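Local coordinates for protein kojibiose phosphorylase (Gut metagenome, PDB 6W0P) that is a carbohydrate-active enzyme of glycoside hydrolase family 65, with a largely helical catalytic domain joined to N- and C-terminal family 65 domains, at residues L448-L456 against C518-M528. Residues are numbered along the deposited sequence; the frame is centred on the assembly and turned at random.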
loop_
_atom_site.group_PDB
_atom_site.type_symbol
_atom_site.label_atom_id
_atom_site.label_comp_id
_atom_site.label_asym_id
_atom_site.label_seq_id
_atom_site.Cartn_x
_atom_site.Cartn_y
_atom_site.Cartn_z
ATOM N N LEU A 448 -15.860 10.997 25.891
ATOM C CA LEU A 448 -16.424 12.005 24.955
ATOM C C LEU A 448 -15.427 13.166 24.770
ATOM O O LEU A 448 -15.323 13.701 23.620
ATOM C CB LEU A 448 -17.761 12.512 25.491
ATOM C CG LEU A 448 -18.916 11.508 25.488
ATOM C CD1 LEU A 448 -20.181 12.173 26.020
ATOM C CD2 LEU A 448 -19.170 10.943 24.089
ATOM N N VAL A 449 -14.726 13.574 25.841
ATOM C CA VAL A 449 -13.753 14.705 25.774
ATOM C C VAL A 449 -12.569 14.237 24.928
ATOM O O VAL A 449 -12.145 14.981 24.038
ATOM C CB VAL A 449 -13.339 15.197 27.178
ATOM C CG1 VAL A 449 -12.082 16.064 27.145
ATOM C CG2 VAL A 449 -14.483 15.941 27.845
ATOM N N GLU A 450 -12.081 13.024 25.190
ATOM C CA GLU A 450 -10.925 12.459 24.450
ATOM C C GLU A 450 -11.277 12.333 22.963
ATOM O O GLU A 450 -10.424 12.724 22.148
ATOM C CB GLU A 450 -10.471 11.120 25.040
ATOM C CG GLU A 450 -9.897 11.242 26.446
ATOM C CD GLU A 450 -8.603 12.034 26.600
ATOM O OE1 GLU A 450 -8.021 12.439 25.570
ATOM O OE2 GLU A 450 -8.205 12.273 27.763
ATOM N N ILE A 451 -12.467 11.818 22.612
ATOM C CA ILE A 451 -12.868 11.641 21.182
ATOM C C ILE A 451 -12.988 13.021 20.542
ATOM O O ILE A 451 -12.450 13.199 19.436
ATOM C CB ILE A 451 -14.161 10.827 21.016
ATOM C CG1 ILE A 451 -13.977 9.375 21.461
ATOM C CG2 ILE A 451 -14.672 10.915 19.587
ATOM C CD1 ILE A 451 -15.275 8.703 21.811
ATOM N N SER A 452 -13.626 13.977 21.218
ATOM C CA SER A 452 -13.777 15.368 20.720
ATOM C C SER A 452 -12.395 15.985 20.474
ATOM O O SER A 452 -12.213 16.581 19.417
ATOM C CB SER A 452 -14.638 16.193 21.633
ATOM O OG SER A 452 -15.915 15.592 21.749
ATOM N N LYS A 453 -11.448 15.818 21.395
ATOM C CA LYS A 453 -10.048 16.312 21.227
ATOM C C LYS A 453 -9.433 15.778 19.926
ATOM O O LYS A 453 -8.809 16.566 19.182
ATOM C CB LYS A 453 -9.195 15.874 22.414
ATOM C CG LYS A 453 -9.288 16.792 23.615
ATOM C CD LYS A 453 -8.604 16.242 24.851
ATOM C CE LYS A 453 -7.118 15.988 24.711
ATOM N NZ LYS A 453 -6.657 15.001 25.721
ATOM N N PHE A 454 -9.580 14.479 19.642
ATOM C CA PHE A 454 -9.066 13.885 18.381
ATOM C C PHE A 454 -9.744 14.547 17.180
ATOM O O PHE A 454 -9.045 14.965 16.257
ATOM C CB PHE A 454 -9.262 12.374 18.368
ATOM C CG PHE A 454 -9.028 11.762 17.019
ATOM C CD1 PHE A 454 -7.790 11.861 16.411
ATOM C CD2 PHE A 454 -10.046 11.090 16.361
ATOM C CE1 PHE A 454 -7.573 11.296 15.163
ATOM C CE2 PHE A 454 -9.822 10.532 15.116
ATOM C CZ PHE A 454 -8.588 10.631 14.523
ATOM N N LEU A 455 -11.070 14.680 17.222
ATOM C CA LEU A 455 -11.862 15.194 16.078
ATOM C C LEU A 455 -11.453 16.643 15.797
ATOM O O LEU A 455 -11.411 17.015 14.612
ATOM C CB LEU A 455 -13.355 15.064 16.379
ATOM C CG LEU A 455 -13.918 13.648 16.325
ATOM C CD1 LEU A 455 -15.425 13.661 16.571
ATOM C CD2 LEU A 455 -13.609 12.961 14.998
ATOM N N LEU A 456 -11.149 17.416 16.847
ATOM C CA LEU A 456 -10.777 18.861 16.752
ATOM C C LEU A 456 -9.341 19.036 16.259
ATOM O O LEU A 456 -9.075 20.082 15.673
ATOM C CB LEU A 456 -10.941 19.536 18.120
ATOM C CG LEU A 456 -12.376 19.894 18.492
ATOM C CD1 LEU A 456 -12.480 20.262 19.965
ATOM C CD2 LEU A 456 -12.890 21.024 17.617
ATOM N N CYS A 518 -7.854 15.503 31.241
ATOM C CA CYS A 518 -7.867 15.331 29.763
ATOM C C CYS A 518 -7.124 16.474 29.054
ATOM O O CYS A 518 -6.855 16.312 27.844
ATOM C CB CYS A 518 -9.293 15.270 29.232
ATOM S SG CYS A 518 -10.198 13.810 29.796
ATOM N N GLY A 519 -6.823 17.571 29.763
ATOM C CA GLY A 519 -6.226 18.797 29.197
ATOM C C GLY A 519 -7.203 19.556 28.317
ATOM O O GLY A 519 -6.795 20.049 27.260
ATOM N N PHE A 520 -8.469 19.644 28.714
ATOM C CA PHE A 520 -9.513 20.296 27.886
ATOM C C PHE A 520 -9.828 21.652 28.518
ATOM O O PHE A 520 -10.523 21.687 29.556
ATOM C CB PHE A 520 -10.733 19.382 27.726
ATOM C CG PHE A 520 -11.562 19.643 26.493
ATOM C CD1 PHE A 520 -11.075 19.325 25.236
ATOM C CD2 PHE A 520 -12.840 20.178 26.578
ATOM C CE1 PHE A 520 -11.832 19.551 24.096
ATOM C CE2 PHE A 520 -13.601 20.389 25.435
ATOM C CZ PHE A 520 -13.092 20.087 24.196
ATOM N N THR A 521 -9.329 22.719 27.887
ATOM C CA THR A 521 -9.300 24.108 28.424
ATOM C C THR A 521 -10.491 24.891 27.866
ATOM O O THR A 521 -11.110 24.421 26.885
ATOM C CB THR A 521 -7.986 24.810 28.062
ATOM O OG1 THR A 521 -8.029 25.116 26.668
ATOM C CG2 THR A 521 -6.765 23.964 28.343
ATOM N N LYS A 522 -10.775 26.058 28.445
ATOM C CA LYS A 522 -11.847 26.977 27.973
ATOM C C LYS A 522 -11.596 27.280 26.492
ATOM O O LYS A 522 -12.559 27.553 25.771
ATOM C CB LYS A 522 -11.869 28.258 28.820
ATOM C CG LYS A 522 -12.254 28.062 30.282
ATOM C CD LYS A 522 -12.496 29.361 31.029
ATOM C CE LYS A 522 -13.263 29.181 32.326
ATOM N NZ LYS A 522 -12.396 29.442 33.496
ATOM N N LYS A 523 -10.328 27.236 26.082
ATOM C CA LYS A 523 -9.858 27.562 24.716
ATOM C C LYS A 523 -10.214 26.402 23.772
ATOM O O LYS A 523 -10.604 26.666 22.621
ATOM C CB LYS A 523 -8.357 27.863 24.781
ATOM C CG LYS A 523 -7.795 28.616 23.583
ATOM C CD LYS A 523 -6.316 28.374 23.320
ATOM C CE LYS A 523 -6.005 28.283 21.836
ATOM N NZ LYS A 523 -4.609 28.683 21.537
ATOM N N ASP A 524 -10.090 25.164 24.244
ATOM C CA ASP A 524 -10.507 23.965 23.475
ATOM C C ASP A 524 -12.030 24.036 23.295
ATOM O O ASP A 524 -12.496 23.809 22.161
ATOM C CB ASP A 524 -10.018 22.672 24.137
ATOM C CG ASP A 524 -8.503 22.545 24.215
ATOM O OD1 ASP A 524 -7.827 23.107 23.329
ATOM O OD2 ASP A 524 -8.004 21.882 25.168
ATOM N N LEU A 525 -12.772 24.421 24.340
ATOM C CA LEU A 525 -14.261 24.518 24.297
ATOM C C LEU A 525 -14.705 25.600 23.317
ATOM O O LEU A 525 -15.760 25.397 22.690
ATOM C CB LEU A 525 -14.824 24.807 25.687
ATOM C CG LEU A 525 -15.067 23.552 26.513
ATOM C CD1 LEU A 525 -14.858 23.818 28.002
ATOM C CD2 LEU A 525 -16.453 22.991 26.238
ATOM N N ALA A 526 -13.958 26.706 23.217
ATOM C CA ALA A 526 -14.255 27.797 22.263
ATOM C C ALA A 526 -13.969 27.286 20.850
ATOM O O ALA A 526 -14.775 27.571 19.943
ATOM C CB ALA A 526 -13.464 29.042 22.581
ATOM N N LYS A 527 -12.869 26.545 20.670
ATOM C CA LYS A 527 -12.575 25.914 19.357
ATOM C C LYS A 527 -13.729 24.954 19.028
ATOM O O LYS A 527 -14.261 25.044 17.921
ATOM C CB LYS A 527 -11.214 25.212 19.309
ATOM C CG LYS A 527 -10.860 24.720 17.907
ATOM C CD LYS A 527 -9.634 23.856 17.783
ATOM C CE LYS A 527 -9.420 23.505 16.330
ATOM N NZ LYS A 527 -8.232 22.644 16.145
ATOM N N MET A 528 -14.146 24.123 19.983
ATOM C CA MET A 528 -15.189 23.096 19.738
ATOM C C MET A 528 -16.469 23.780 19.270
ATOM O O MET A 528 -17.045 23.306 18.270
ATOM C CB MET A 528 -15.499 22.235 20.960
ATOM C CG MET A 528 -16.387 21.056 20.604
ATOM S SD MET A 528 -16.495 19.815 21.900
ATOM C CE MET A 528 -17.606 20.623 23.053
#
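Leu456 and Phe520 meet where helix 437-458 packs on the turn and helix that follow Cys518, in the helical catalytic domain, which in this family is an (α/α)6 barrel. The axes of the segments 448-456 and 522-528 cross at 64° and come no nearer than 10.9 Å. Phe520 has its ring carbon CG anti to the backbone N (chi1 -155°), which sends the ring between the helices. Val449 CG1 lies 3.6 Å from Phe520 CB, and from the same helix face Lys453 CG comes within 3.5 Å of Phe520 CD1; both approach the ring obliquely. Asp524 CB lies over one face, 3.6 Å above the ring plane and offset toward the rim. A beta-branched valine fills the narrow hollow between Cys518 CB and Phe520 CB. One turn further on, Leu456 crosses Met528 at about a right angle. A branched apolar residue suits this place: Leu456 CD1 sits at the edge of the Phe520 ring and 3.7 Å from Met528 CB, while CD2 rests near Met528 CA. Met528, extended as far as its sulfur, lays SD beside Ser452 CB.

The turn is shaped by Gly519, whose positive phi closes a Schellman motif, and by Thr521 and Asp524, a capping box that starts helix 522-534. Lysine suits position 453 because its methylenes pass the aromatic ring and its amine still reaches polar atoms. Bent at chi3 (61°), the chain brings Lys453 NZ 2.5 Å from Cys518 O, a short hydrogen bond lying in the carbonyl plane; the same amine forms a salt bridge to Glu450 OE1 at 2.9 Å. At the far end, the fully extended Lys527 spans the gap: its NZ donates to Leu456 O over 2.7 Å, from above that carbonyl's plane.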